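Local coordinates for ethanolamine utilization protein EutJ (Carboxydothermus hydrogenoformans Z-2901, PDB 3H1Q) that binds ATP through an actin-like ATPase fold and probably serves the ethanolamine utilization pathway, though its exact role is not established, at residues Gly32-Thr37 and Val263-Ile268. Numbering follows the deposited sequence.
Sequences GVDLGT and VTPLGI. With ATP (adenosine-5'-triphosphate), chain C.
Asp34, at the end of strand 30-34, lies across three side chains of the helix at 263-268, Thr264, Pro265 and Ile268, with no hydrogen bond joining the two segments. The side chains of Asp34 and Ile268 cross at about a right angle, and OD1 points at CG2 of Thr264, 3.6 Å away, while CD1 of Ile268 lies beside it. The Pro265 ring comes in at a slant, its CG 4.0 Å from CG of Asp34. Thr264 offers Asp34 its methyl, because its hydroxyl is turned to Asp145. Further back along the strand the packing is close: CG2 of Ile268 sits 3.9 Å from CA of Gly32, where a side chain would run into the helix backbone at Ile268. Strand and helix run roughly antiparallel, at 146°, with axes 7.0 Å apart. Beyond Asp34 the segments part, and Leu35 to Thr37 turn from the helix to the nucleotide, Thr37 N lying 2.8 Å from O1B of ATP. With CG anti to the backbone N (chi1 -176°), Asp34 reaches between both regions, its OD2 3.3 Å from O1G of ATP. An alanine here, lacking the carboxylate, is likely to open a gap against Pro265 and Ile268 and leave the gamma-phosphate without its acidic neighbour. Strand, aspartate and following Gly-Thr turn make up the first phosphate loop of the actin-like ATPase fold, backed here by the helix near the C-terminus.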
ATOM      1  N   GLY A  32      13.145   0.988   0.561  1.00 37.96           N
ATOM      2  CA  GLY A  32      12.071   0.507   1.371  1.00 38.06           C
ATOM      3  C   GLY A  32      11.470  -0.662   0.662  1.00 38.93           C
ATOM      4  O   GLY A  32      11.286  -0.645  -0.558  1.00 38.87           O
ATOM      5  N   VAL A  33      11.199  -1.710   1.423  1.00 39.67           N
ATOM      6  CA  VAL A  33      10.473  -2.813   0.869  1.00 40.71           C
ATOM      7  C   VAL A  33       9.140  -2.900   1.595  1.00 41.88           C
ATOM      8  O   VAL A  33       9.085  -2.769   2.829  1.00 41.90           O
ATOM      9  CB  VAL A  33      11.268  -4.102   0.985  1.00 40.69           C
ATOM     10  CG1 VAL A  33      10.471  -5.296   0.391  1.00 40.43           C
ATOM     11  CG2 VAL A  33      12.607  -3.941   0.281  1.00 39.57           C
ATOM     12  N   ASP A  34       8.075  -3.062   0.810  1.00 42.83           N
ATOM     13  CA  ASP A  34       6.741  -3.238   1.331  1.00 43.83           C
ATOM     14  C   ASP A  34       6.278  -4.642   1.049  1.00 43.50           C
ATOM     15  O   ASP A  34       6.029  -5.017  -0.116  1.00 43.20           O
ATOM     16  CB  ASP A  34       5.782  -2.246   0.687  1.00 44.85           C
ATOM     17  CG  ASP A  34       4.359  -2.331   1.273  1.00 49.93           C
ATOM     18  OD1 ASP A  34       4.079  -1.543   2.216  1.00 54.71           O
ATOM     19  OD2 ASP A  34       3.521  -3.181   0.811  1.00 54.81           O
ATOM     20  N   LEU A  35       6.156  -5.426   2.115  1.00 43.47           N
ATOM     21  CA  LEU A  35       5.632  -6.780   1.970  1.00 43.86           C
ATOM     22  C   LEU A  35       4.092  -6.757   2.000  1.00 44.44           C
ATOM     23  O   LEU A  35       3.486  -5.884   2.634  1.00 45.93           O
ATOM     24  CB  LEU A  35       6.259  -7.718   3.005  1.00 43.70           C
ATOM     25  CG  LEU A  35       7.791  -7.847   2.887  1.00 42.60           C
ATOM     26  CD1 LEU A  35       8.356  -8.767   3.937  1.00 41.70           C
ATOM     27  CD2 LEU A  35       8.209  -8.328   1.496  1.00 42.19           C
ATOM     28  N   GLY A  36       3.435  -7.654   1.277  1.00 43.79           N
ATOM     29  CA  GLY A  36       2.000  -7.478   1.135  1.00 42.45           C
ATOM     30  C   GLY A  36       1.213  -8.656   0.620  1.00 42.04           C
ATOM     31  O   GLY A  36       1.753  -9.646   0.061  1.00 42.56           O
ATOM     32  N   THR A  37      -0.085  -8.526   0.817  1.00 40.22           N
ATOM     33  CA  THR A  37      -1.056  -9.513   0.441  1.00 39.20           C
ATOM     34  C   THR A  37      -1.177  -9.704  -1.055  1.00 38.36           C
ATOM     35  O   THR A  37      -1.448 -10.812  -1.526  1.00 38.62           O
ATOM     36  CB  THR A  37      -2.389  -9.008   0.881  1.00 39.39           C
ATOM     37  OG1 THR A  37      -2.235  -8.464   2.195  1.00 39.97           O
ATOM     38  CG2 THR A  37      -3.404 -10.111   0.852  1.00 40.79           C
ATOM     39  N   VAL A 263       1.157   4.635  -1.524  1.00 37.56           N
ATOM     40  CA  VAL A 263       1.422   5.581  -0.431  1.00 39.19           C
ATOM     41  C   VAL A 263       2.307   4.959   0.645  1.00 40.10           C
ATOM     42  O   VAL A 263       3.300   5.577   1.026  1.00 40.90           O
ATOM     43  CB  VAL A 263       0.139   6.282   0.156  1.00 39.07           C
ATOM     44  CG1 VAL A 263       0.513   7.282   1.253  1.00 36.60           C
ATOM     45  CG2 VAL A 263      -0.640   6.962  -0.961  1.00 38.72           C
ATOM     46  N   THR A 264       1.970   3.745   1.096  1.00 40.70           N
ATOM     47  CA  THR A 264       2.727   3.103   2.169  1.00 41.45           C
ATOM     48  C   THR A 264       4.128   2.792   1.685  1.00 40.79           C
ATOM     49  O   THR A 264       5.097   3.191   2.338  1.00 39.97           O
ATOM     50  CB  THR A 264       2.052   1.806   2.731  1.00 42.28           C
ATOM     51  OG1 THR A 264       0.687   2.081   3.079  1.00 44.65           O
ATOM     52  CG2 THR A 264       2.784   1.306   3.990  1.00 42.44           C
ATOM     53  N   PRO A 265       4.244   2.087   0.536  1.00 40.77           N
ATOM     54  CA  PRO A 265       5.574   1.810   0.011  1.00 41.32           C
ATOM     55  C   PRO A 265       6.493   3.051   0.038  1.00 42.77           C
ATOM     56  O   PRO A 265       7.608   2.980   0.588  1.00 43.49           O
ATOM     57  CB  PRO A 265       5.284   1.343  -1.401  1.00 41.03           C
ATOM     58  CG  PRO A 265       3.941   0.695  -1.299  1.00 39.86           C
ATOM     59  CD  PRO A 265       3.186   1.493  -0.306  1.00 40.27           C
ATOM     60  N   LEU A 266       6.021   4.187  -0.479  1.00 43.67           N
ATOM     61  CA  LEU A 266       6.827   5.388  -0.483  1.00 44.39           C
ATOM     62  C   LEU A 266       7.147   5.776   0.929  1.00 45.54           C
ATOM     63  O   LEU A 266       8.221   6.314   1.194  1.00 46.48           O
ATOM     64  CB  LEU A 266       6.113   6.546  -1.171  1.00 44.19           C
ATOM     65  CG  LEU A 266       6.728   7.946  -0.961  1.00 44.60           C
ATOM     66  CD1 LEU A 266       8.064   8.134  -1.676  1.00 44.38           C
ATOM     67  CD2 LEU A 266       5.747   9.025  -1.403  1.00 44.91           C
ATOM     68  N   GLY A 267       6.210   5.535   1.837  1.00 46.45           N
ATOM     69  CA  GLY A 267       6.414   5.896   3.248  1.00 48.17           C
ATOM     70  C   GLY A 267       7.528   5.088   3.916  1.00 48.93           C
ATOM     71  O   GLY A 267       8.366   5.642   4.619  1.00 48.89           O
ATOM     72  N   ILE A 268       7.536   3.776   3.682  1.00 49.83           N
ATOM     73  CA  ILE A 268       8.582   2.915   4.200  1.00 50.74           C
ATOM     74  C   ILE A 268       9.945   3.415   3.731  1.00 51.95           C
ATOM     75  O   ILE A 268      10.833   3.716   4.553  1.00 52.13           O
ATOM     76  CB  ILE A 268       8.381   1.469   3.767  1.00 50.46           C
ATOM     77  CG1 ILE A 268       7.098   0.912   4.367  1.00 50.19           C
ATOM     78  CG2 ILE A 268       9.498   0.630   4.282  1.00 50.50           C
ATOM     79  CD1 ILE A 268       6.601  -0.304   3.676  1.00 49.04           C
TER
HETATM   80  PG  ATP C 301      -0.482  -3.365   1.524  1.00 69.41           P
HETATM   81  O1G ATP C 301       0.283  -2.829   0.322  1.00 69.91           O
HETATM   82  O2G ATP C 301      -1.774  -2.645   1.794  1.00 71.40           O
HETATM   83  O3G ATP C 301       0.351  -3.423   2.799  1.00 69.72           O
HETATM   84  PB  ATP C 301      -1.111  -5.286  -0.408  1.00 64.16           P
HETATM   85  O1B ATP C 301      -1.693  -6.645  -0.591  1.00 64.68           O
HETATM   86  O2B ATP C 301       0.176  -5.018  -1.141  1.00 66.77           O
HETATM   87  O3B ATP C 301      -0.984  -4.851   1.132  1.00 64.61           O
HETATM   88  PA  ATP C 301      -2.239  -2.981  -1.879  1.00 57.17           P
HETATM   89  O1A ATP C 301      -1.001  -2.978  -2.727  1.00 56.29           O
HETATM   90  O2A ATP C 301      -2.501  -1.794  -0.989  1.00 55.29           O
HETATM   91  O3A ATP C 301      -2.268  -4.258  -0.879  1.00 63.50           O
HETATM   92  O5' ATP C 301      -3.512  -3.327  -2.791  1.00 56.68           O
HETATM   93  C5' ATP C 301      -3.670  -4.501  -3.569  1.00 58.21           C
HETATM   94  C4' ATP C 301      -5.109  -4.435  -4.034  1.00 62.29           C
HETATM   95  O4' ATP C 301      -5.306  -3.226  -4.774  1.00 65.86           O
HETATM   96  C3' ATP C 301      -5.439  -5.563  -4.982  1.00 65.06           C
HETATM   97  O3' ATP C 301      -6.690  -6.167  -4.638  1.00 68.18           O
HETATM   98  C2' ATP C 301      -5.633  -4.904  -6.321  1.00 66.13           C
HETATM   99  O2' ATP C 301      -6.634  -5.565  -7.086  1.00 63.00           O
HETATM  100  C1' ATP C 301      -6.024  -3.477  -5.979  1.00 69.17           C
HETATM  101  N9  ATP C 301      -5.736  -2.686  -7.224  1.00 75.57           N
HETATM  102  C8  ATP C 301      -4.543  -2.458  -7.816  1.00 76.49           C
HETATM  103  N7  ATP C 301      -4.681  -1.772  -8.985  1.00 77.74           N
HETATM  104  C5  ATP C 301      -5.993  -1.552  -9.179  1.00 79.11           C
HETATM  105  C6  ATP C 301      -6.847  -0.882 -10.199  1.00 79.60           C
HETATM  106  N6  ATP C 301      -6.316  -0.280 -11.288  1.00 79.02           N
HETATM  107  N1  ATP C 301      -8.192  -0.884 -10.007  1.00 80.16           N
HETATM  108  C2  ATP C 301      -8.777  -1.463  -8.943  1.00 79.77           C
HETATM  109  N3  ATP C 301      -8.067  -2.077  -7.973  1.00 80.58           N
HETATM  110  C4  ATP C 301      -6.691  -2.162  -8.026  1.00 79.28           C